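Local coordinates for receptor-like protein kinase ANXUR1 (Arabidopsis thaliana, PDB 6FIG) that probably serves as a cell-surface receptor kinase in plant reproduction, its ectodomain, built of tandem malectin-like domains, being the part that faces the cell exterior, at residues A[44-47]-A[52-55]; A[108-113]-A[120-125]; A[251-256]-A[287-292]. All coordinates share one frame; numbering follows the deposited sequence.

Contact 1. Residues A[44-47]-A[52-55]; sequences PSLL and YMTA. With CA (calcium ion), chain I.
L46 and Y52 have the nearest CA atoms of loop 44-47 and residues 52-55, 8.0 Å apart; the contacts across are between side chains. L46 reaches over with a forked end, one methyl for each partner. Its CD2 lies 3.9 Å from Y52 CG, approaching the ring obliquely near its root, while CD1 rests 4.1 Å from M53 SD. With CG of L46 anti to the carbonyl carbon (chi1 -68°), CD1 and CD2 are set against M53 and Y52. M53 suits its place because its chain, bent at chi2 and chi3, curls the large, polarisable sulfur round to the leucine methyl; Y52 offers its ring, which also meets that of Y121, and Y121 touches L46 as well. In the malectin-like domain this loop leads from strand 35-38 into its antiparallel partner 54-58. T54 begins that strand and chelates a calcium ion through O and OG1, with T54 OG1 2.4 Å from the calcium ion. S7, C8, P51 and N154 complete this site. Threonine fits here because its hydroxyl and carbonyl can grip one ion together. A buried apolar junction thus joins the loop to Y52 and M53, and oxygen ligands next to it tie the start of the strand to the metal.

Contact 2. Residues A[108-113]-A[120-125]; sequences FSAAIT and AYLVKE
A110 at the start of helix 110-117 and L122 at the start of strand 122-128 have the nearest CA atoms of the two segments, 7.6 Å apart. L122 reaches across: its CD1 sits at the edge of the F108 ring, near the ring plane and 3.7 Å from F108 CZ, and also meets T113 CG2 at 3.8 Å. A branched leucine suits this corner, since its second methyl, CD2, packs on the same threonine methyl. K124 runs antiparallel alongside the F108 side chain and lays its CE 3.7 Å from F108 CE1, an oblique approach by the aliphatic part of the lysine. One face of the ring has A110 N over its centre, 3.8 Å above the plane. The helix begins with a classical N-cap: S109 OG accepts from I112 N at 3.1 Å, in a nearly straight bond (165°). In this malectin-like fold the short helix links strand 102-108 of a five-stranded sheet to strand 122-128 of another sheet, where the latter pairs with strand 73-80. T113 turns CG2 anti to its backbone N (chi1 -53° for OG1), sending the methyl to L122 while OG1 donates to S109 O at 2.8 Å. That carbonyl also accepts from T113 N, the two donors arriving from opposite faces of its plane. A water bridges the polar ends, donating to T113 OG1 and accepting from K124 NZ at 3.0 Å.

Contact 3. Residues A[251-256]-A[287-292]; sequences KTARSQ and CEFQLS. With CA (calcium ion), chain H.
F289 meets K251, T252 and A253 with the far end of its ring, and these touches make up the contact. F289 CE1 lies 3.6 Å from K251 C, and K251 O sits over one face of the ring. A253 approaches differently: its N is at the ring edge, in plane, 3.9 Å from F289 CZ, while its CB meets F289 CE1 at 4.1 Å. Alanine suits the position because its small methyl lets the phenyl ring come close to the strand backbone. The ring gets there with CG between the backbone N and the carbonyl carbon (chi1 56°), and L227, F233 and N365 also touch it. Strand 252-255 runs antiparallel to both 225-228 and 363-372 in the malectin-like fold, and F289, on the loop leaving strand 278-287, packs against the beginning of strand 252-255. T252, besides touching the ring through its N, binds a calcium ion through its carbonyl and hydroxyl, with T252 O 2.4 Å from the calcium ion; N192, V193, I249 and N365 complete the site. On the other segment, E288 shapes the turn that follows F289. Its OE2 accepts from Q290 N through the anti lone pair and from L291 N at 2.9 Å, the latter bond nearly straight (174°) but coming from above the carboxylate plane. The other oxygen, OE1, forms a salt bridge with K297, which probably helps fix the carboxylate's orientation.

Contacts 1 and 2 are neighbours, their centres about 13 Å apart, and touch directly: L46 CD2 lies 3.7 Å from Y121 CD1, and Y52 OH is 3.4 Å from V123 CG2. Contact 3 stands well away, its centre about 37 Å from that of contact 1 and about 35 Å from that of contact 2, with contact 2 on the opposite side of the chain's centre. Contacts 1 and 3 nevertheless echo each other, since in each a threonine, T54 or T252, gives its carbonyl and hydroxyl to a separate calcium ion. Contact 2 lies near a glycan: I112, on its helix, touches a bound N-acetylglucosamine, and the side chain of T113 is about 8 Å from one.

Contact 1. Residues A[44-47]-A[52-55]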
loop_
_atom_site.group_PDB
_atom_site.type_symbol
_atom_site.label_atom_id
_atom_site.label_comp_id
_atom_site.label_asym_id
_atom_site.label_seq_id
_atom_site.Cartn_x
_atom_site.Cartn_y
_atom_site.Cartn_z
ATOM N N PRO A 44 23.746 12.232 12.692
ATOM C CA PRO A 44 22.522 12.594 13.448
ATOM C C PRO A 44 21.338 13.118 12.635
ATOM O O PRO A 44 20.221 13.129 13.147
ATOM C CB PRO A 44 22.999 13.668 14.446
ATOM C CG PRO A 44 24.414 13.968 14.108
ATOM C CD PRO A 44 24.953 12.853 13.273
ATOM N N SER A 45 21.571 13.561 11.399
ATOM C CA SER A 45 20.491 13.938 10.495
ATOM C C SER A 45 19.691 12.756 9.902
ATOM O O SER A 45 18.630 12.983 9.322
ATOM C CB SER A 45 21.047 14.788 9.350
ATOM O OG SER A 45 21.793 13.993 8.447
ATOM N N LEU A 46 20.196 11.519 10.008
ATOM C CA LEU A 46 19.457 10.347 9.504
ATOM C C LEU A 46 18.196 10.084 10.338
ATOM O O LEU A 46 18.261 9.971 11.559
ATOM C CB LEU A 46 20.332 9.085 9.488
ATOM C CG LEU A 46 21.499 9.004 8.502
ATOM C CD1 LEU A 46 22.284 7.726 8.766
ATOM C CD2 LEU A 46 21.031 9.044 7.060
ATOM N N LEU A 47 17.056 9.982 9.655
ATOM C CA LEU A 47 15.772 9.698 10.298
ATOM C C LEU A 47 15.692 8.231 10.703
ATOM O O LEU A 47 15.038 7.886 11.697
ATOM C CB LEU A 47 14.618 10.046 9.352
ATOM C CG LEU A 47 14.587 11.467 8.767
ATOM C CD1 LEU A 47 13.407 11.650 7.817
ATOM C CD2 LEU A 47 14.556 12.496 9.890
ATOM N N TYR A 52 19.916 3.258 5.067
ATOM C CA TYR A 52 21.166 4.007 4.902
ATOM C C TYR A 52 22.436 3.417 5.535
ATOM O O TYR A 52 23.511 3.631 4.990
ATOM C CB TYR A 52 20.986 5.447 5.388
ATOM C CG TYR A 52 19.906 6.198 4.649
ATOM C CD1 TYR A 52 20.102 6.623 3.336
ATOM C CD2 TYR A 52 18.678 6.472 5.258
ATOM C CE1 TYR A 52 19.110 7.309 2.654
ATOM C CE2 TYR A 52 17.682 7.161 4.580
ATOM C CZ TYR A 52 17.906 7.579 3.289
ATOM O OH TYR A 52 16.922 8.240 2.598
ATOM N N MET A 53 22.333 2.698 6.658
ATOM C CA MET A 53 23.531 2.238 7.364
ATOM C C MET A 53 24.153 0.978 6.778
ATOM O O MET A 53 25.213 0.562 7.227
ATOM C CB MET A 53 23.251 2.042 8.861
ATOM C CG MET A 53 23.049 3.361 9.588
ATOM S SD MET A 53 24.528 4.405 9.607
ATOM C CE MET A 53 25.547 3.569 10.812
ATOM N N THR A 54 23.514 0.378 5.780
ATOM C CA THR A 54 24.028 -0.818 5.146
ATOM C C THR A 54 24.148 -0.560 3.665
ATOM O O THR A 54 23.296 0.100 3.088
ATOM C CB THR A 54 23.077 -1.991 5.384
ATOM O OG1 THR A 54 21.723 -1.558 5.124
ATOM C CG2 THR A 54 23.207 -2.472 6.808
ATOM N N ALA A 55 25.191 -1.098 3.046
ATOM C CA ALA A 55 25.413 -0.914 1.626
ATOM C C ALA A 55 25.901 -2.190 1.007
ATOM O O ALA A 55 26.358 -3.097 1.696
ATOM C CB ALA A 55 26.413 0.211 1.386
HETATM CA CA CA I . 21.053 -0.778 2.954
#

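Contact 2. Residues A[108-113]-A[120-125]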
loop_
_atom_site.group_PDB
_atom_site.type_symbol
_atom_site.label_atom_id
_atom_site.label_comp_id
_atom_site.label_asym_id
_atom_site.label_seq_id
_atom_site.Cartn_x
_atom_site.Cartn_y
_atom_site.Cartn_z
ATOM N N PHE A 108 29.372 9.763 -11.033
ATOM C CA PHE A 108 28.619 10.236 -9.878
ATOM C C PHE A 108 29.403 10.098 -8.588
ATOM O O PHE A 108 29.823 8.991 -8.221
ATOM C CB PHE A 108 27.320 9.453 -9.788
ATOM C CG PHE A 108 26.575 9.632 -8.498
ATOM C CD1 PHE A 108 26.092 10.886 -8.130
ATOM C CD2 PHE A 108 26.323 8.534 -7.667
ATOM C CE1 PHE A 108 25.389 11.052 -6.957
ATOM C CE2 PHE A 108 25.629 8.698 -6.475
ATOM C CZ PHE A 108 25.146 9.968 -6.129
ATOM N N SER A 109 29.580 11.228 -7.898
ATOM C CA SER A 109 30.204 11.280 -6.584
ATOM C C SER A 109 29.128 11.610 -5.566
ATOM O O SER A 109 28.694 12.767 -5.454
ATOM C CB SER A 109 31.299 12.344 -6.518
ATOM O OG SER A 109 31.832 12.442 -5.196
ATOM N N ALA A 110 28.708 10.605 -4.815
ATOM C CA ALA A 110 27.779 10.813 -3.713
ATOM C C ALA A 110 28.367 11.749 -2.646
ATOM O O ALA A 110 27.657 12.607 -2.094
ATOM C CB ALA A 110 27.408 9.486 -3.085
ATOM N N ALA A 111 29.661 11.588 -2.382
ATOM C CA ALA A 111 30.362 12.387 -1.370
ATOM C C ALA A 111 30.287 13.873 -1.713
ATOM O O ALA A 111 29.827 14.681 -0.899
ATOM C CB ALA A 111 31.808 11.932 -1.244
ATOM N N ILE A 112 30.693 14.221 -2.933
ATOM C CA ILE A 112 30.669 15.620 -3.393
ATOM C C ILE A 112 29.247 16.189 -3.453
ATOM O O ILE A 112 29.010 17.349 -3.061
ATOM C CB ILE A 112 31.386 15.771 -4.765
ATOM C CG1 ILE A 112 32.884 15.514 -4.598
ATOM C CG2 ILE A 112 31.165 17.152 -5.371
ATOM C CD1 ILE A 112 33.632 15.316 -5.900
ATOM N N THR A 113 28.306 15.392 -3.941
ATOM C CA THR A 113 26.912 15.832 -4.025
ATOM C C THR A 113 26.362 16.135 -2.629
ATOM O O THR A 113 25.739 17.185 -2.428
ATOM C CB THR A 113 26.047 14.808 -4.771
ATOM O OG1 THR A 113 26.655 14.536 -6.040
ATOM C CG2 THR A 113 24.620 15.341 -4.979
ATOM N N ALA A 120 23.454 14.626 4.465
ATOM C CA ALA A 120 24.288 13.432 4.676
ATOM C C ALA A 120 23.872 12.219 3.834
ATOM O O ALA A 120 24.607 11.227 3.790
ATOM C CB ALA A 120 24.308 13.055 6.149
ATOM N N TYR A 121 22.721 12.293 3.178
ATOM C CA TYR A 121 22.187 11.199 2.352
ATOM C C TYR A 121 21.479 11.766 1.117
ATOM O O TYR A 121 21.123 12.944 1.092
ATOM C CB TYR A 121 21.221 10.342 3.182
ATOM C CG TYR A 121 20.038 11.116 3.701
ATOM C CD1 TYR A 121 20.131 11.861 4.873
ATOM C CD2 TYR A 121 18.841 11.145 2.997
ATOM C CE1 TYR A 121 19.056 12.597 5.341
ATOM C CE2 TYR A 121 17.757 11.883 3.455
ATOM C CZ TYR A 121 17.875 12.601 4.627
ATOM O OH TYR A 121 16.808 13.335 5.095
ATOM N N LEU A 122 21.287 10.926 0.104
ATOM C CA LEU A 122 20.626 11.313 -1.155
ATOM C C LEU A 122 19.619 10.254 -1.542
ATOM O O LEU A 122 19.865 9.062 -1.350
ATOM C CB LEU A 122 21.630 11.396 -2.318
ATOM C CG LEU A 122 22.860 12.271 -2.154
ATOM C CD1 LEU A 122 23.844 12.025 -3.285
ATOM C CD2 LEU A 122 22.497 13.743 -2.078
ATOM N N VAL A 123 18.496 10.689 -2.119
ATOM C CA VAL A 123 17.570 9.794 -2.780
ATOM C C VAL A 123 17.383 10.335 -4.201
ATOM O O VAL A 123 16.868 11.450 -4.396
ATOM C CB VAL A 123 16.204 9.692 -2.080
ATOM C CG1 VAL A 123 15.347 8.627 -2.752
ATOM C CG2 VAL A 123 16.366 9.427 -0.586
ATOM N N LYS A 124 17.841 9.583 -5.183
ATOM C CA LYS A 124 17.649 9.911 -6.578
ATOM C C LYS A 124 16.387 9.194 -7.013
ATOM O O LYS A 124 16.243 8.006 -6.772
ATOM C CB LYS A 124 18.826 9.445 -7.438
ATOM C CG LYS A 124 20.184 10.015 -7.072
ATOM C CD LYS A 124 20.344 11.456 -7.468
ATOM C CE LYS A 124 21.809 11.851 -7.311
ATOM N NZ LYS A 124 22.115 13.218 -7.764
ATOM N N GLU A 125 15.447 9.896 -7.656
ATOM C CA GLU A 125 14.206 9.296 -8.070
ATOM C C GLU A 125 13.981 9.556 -9.544
ATOM O O GLU A 125 14.123 10.722 -10.001
ATOM C CB GLU A 125 13.032 9.872 -7.274
ATOM C CG GLU A 125 11.683 9.297 -7.662
ATOM C CD GLU A 125 10.537 9.926 -6.912
ATOM O OE1 GLU A 125 9.981 10.882 -7.459
ATOM O OE2 GLU A 125 10.169 9.468 -5.807
HETATM O O HOH W 1 24.876 14.270 -8.203
#

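Contact 3. Residues A[251-256]-A[287-292]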
loop_
_atom_site.group_PDB
_atom_site.type_symbol
_atom_site.label_atom_id
_atom_site.label_comp_id
_atom_site.label_asym_id
_atom_site.label_seq_id
_atom_site.Cartn_x
_atom_site.Cartn_y
_atom_site.Cartn_z
ATOM N N LYS A 251 -4.767 21.409 0.273
ATOM C CA LYS A 251 -5.344 22.105 1.438
ATOM C C LYS A 251 -4.456 23.202 2.038
ATOM O O LYS A 251 -4.851 23.860 3.019
ATOM C CB LYS A 251 -5.725 21.093 2.534
ATOM C CG LYS A 251 -6.836 20.164 2.103
ATOM C CD LYS A 251 -7.123 19.076 3.139
ATOM C CE LYS A 251 -8.122 18.073 2.579
ATOM N NZ LYS A 251 -8.395 16.917 3.497
ATOM N N THR A 252 -3.256 23.392 1.491
ATOM C CA THR A 252 -2.404 24.495 1.884
ATOM C C THR A 252 -1.863 25.200 0.657
ATOM O O THR A 252 -1.669 24.592 -0.392
ATOM C CB THR A 252 -1.215 24.060 2.745
ATOM O OG1 THR A 252 -0.472 23.072 2.032
ATOM C CG2 THR A 252 -1.688 23.515 4.106
ATOM N N ALA A 253 -1.552 26.479 0.822
ATOM C CA ALA A 253 -0.974 27.268 -0.257
ATOM C C ALA A 253 -0.090 28.376 0.290
ATOM O O ALA A 253 -0.186 28.766 1.464
ATOM C CB ALA A 253 -2.088 27.860 -1.130
ATOM N N ARG A 254 0.776 28.876 -0.575
ATOM C CA ARG A 254 1.487 30.121 -0.312
ATOM C C ARG A 254 0.861 31.150 -1.227
ATOM O O ARG A 254 0.615 30.883 -2.404
ATOM C CB ARG A 254 2.986 30.000 -0.568
ATOM C CG ARG A 254 3.801 31.197 -0.098
ATOM C CD ARG A 254 5.289 30.980 -0.271
ATOM N NE ARG A 254 5.749 29.827 0.514
ATOM C CZ ARG A 254 5.965 29.836 1.833
ATOM N NH1 ARG A 254 5.819 30.945 2.557
ATOM N NH2 ARG A 254 6.373 28.728 2.443
ATOM N N SER A 255 0.600 32.322 -0.670
ATOM C CA SER A 255 0.061 33.443 -1.437
ATOM C C SER A 255 0.895 34.669 -1.155
ATOM O O SER A 255 1.775 34.650 -0.296
ATOM C CB SER A 255 -1.399 33.674 -1.065
ATOM O OG SER A 255 -1.516 34.162 0.258
ATOM N N GLN A 256 0.625 35.757 -1.869
ATOM C CA GLN A 256 1.344 36.999 -1.596
ATOM C C GLN A 256 0.803 37.688 -0.378
ATOM O O GLN A 256 1.571 38.212 0.406
ATOM C CB GLN A 256 1.355 37.914 -2.801
ATOM C CG GLN A 256 2.353 37.446 -3.834
ATOM C CD GLN A 256 2.418 38.385 -5.005
ATOM O OE1 GLN A 256 1.609 38.268 -5.924
ATOM N NE2 GLN A 256 3.358 39.330 -4.974
ATOM N N CYS A 287 -5.354 24.770 -6.037
ATOM C CA CYS A 287 -6.693 24.483 -5.568
ATOM C C CYS A 287 -7.116 25.718 -4.786
ATOM O O CYS A 287 -6.432 26.120 -3.839
ATOM C CB CYS A 287 -6.749 23.241 -4.678
ATOM S SG CYS A 287 -8.411 22.829 -4.077
ATOM N N GLU A 288 -8.216 26.313 -5.205
ATOM C CA GLU A 288 -8.727 27.501 -4.541
ATOM C C GLU A 288 -9.612 27.060 -3.397
ATOM O O GLU A 288 -10.650 26.453 -3.628
ATOM C CB GLU A 288 -9.532 28.378 -5.506
ATOM C CG GLU A 288 -10.122 29.655 -4.876
ATOM C CD GLU A 288 -9.049 30.511 -4.276
ATOM O OE1 GLU A 288 -8.220 31.020 -5.054
ATOM O OE2 GLU A 288 -9.009 30.658 -3.033
ATOM N N PHE A 289 -9.209 27.350 -2.167
ATOM C CA PHE A 289 -10.011 26.973 -0.999
ATOM C C PHE A 289 -10.526 28.150 -0.164
ATOM O O PHE A 289 -11.175 27.941 0.862
ATOM C CB PHE A 289 -9.283 25.932 -0.129
ATOM C CG PHE A 289 -7.920 26.350 0.337
ATOM C CD1 PHE A 289 -6.777 25.744 -0.185
ATOM C CD2 PHE A 289 -7.765 27.323 1.328
ATOM C CE1 PHE A 289 -5.515 26.114 0.241
ATOM C CE2 PHE A 289 -6.503 27.704 1.750
ATOM C CZ PHE A 289 -5.375 27.088 1.217
ATOM N N GLN A 290 -10.291 29.377 -0.618
ATOM C CA GLN A 290 -10.839 30.564 0.068
ATOM C C GLN A 290 -11.889 31.290 -0.747
ATOM O O GLN A 290 -12.981 31.580 -0.255
ATOM C CB GLN A 290 -9.709 31.503 0.433
ATOM C CG GLN A 290 -8.773 30.885 1.452
ATOM C CD GLN A 290 -7.843 31.899 2.065
ATOM O OE1 GLN A 290 -7.135 32.617 1.352
ATOM N NE2 GLN A 290 -7.819 31.950 3.392
ATOM N N LEU A 291 -11.538 31.612 -1.974
ATOM C CA LEU A 291 -12.389 32.358 -2.892
ATOM C C LEU A 291 -13.339 31.430 -3.604
ATOM O O LEU A 291 -13.226 30.205 -3.494
ATOM C CB LEU A 291 -11.524 33.120 -3.899
ATOM C CG LEU A 291 -10.515 34.071 -3.253
ATOM C CD1 LEU A 291 -9.499 34.553 -4.277
ATOM C CD2 LEU A 291 -11.257 35.231 -2.603
ATOM N N SER A 292 -14.302 32.002 -4.314
ATOM C CA SER A 292 -15.355 31.188 -4.929
ATOM C C SER A 292 -15.727 31.504 -6.360
ATOM O O SER A 292 -16.488 30.743 -6.956
ATOM C CB SER A 292 -16.615 31.223 -4.064
ATOM O OG SER A 292 -17.132 32.522 -4.021
HETATM CA CA CA H . 0.192 23.063 -0.311
#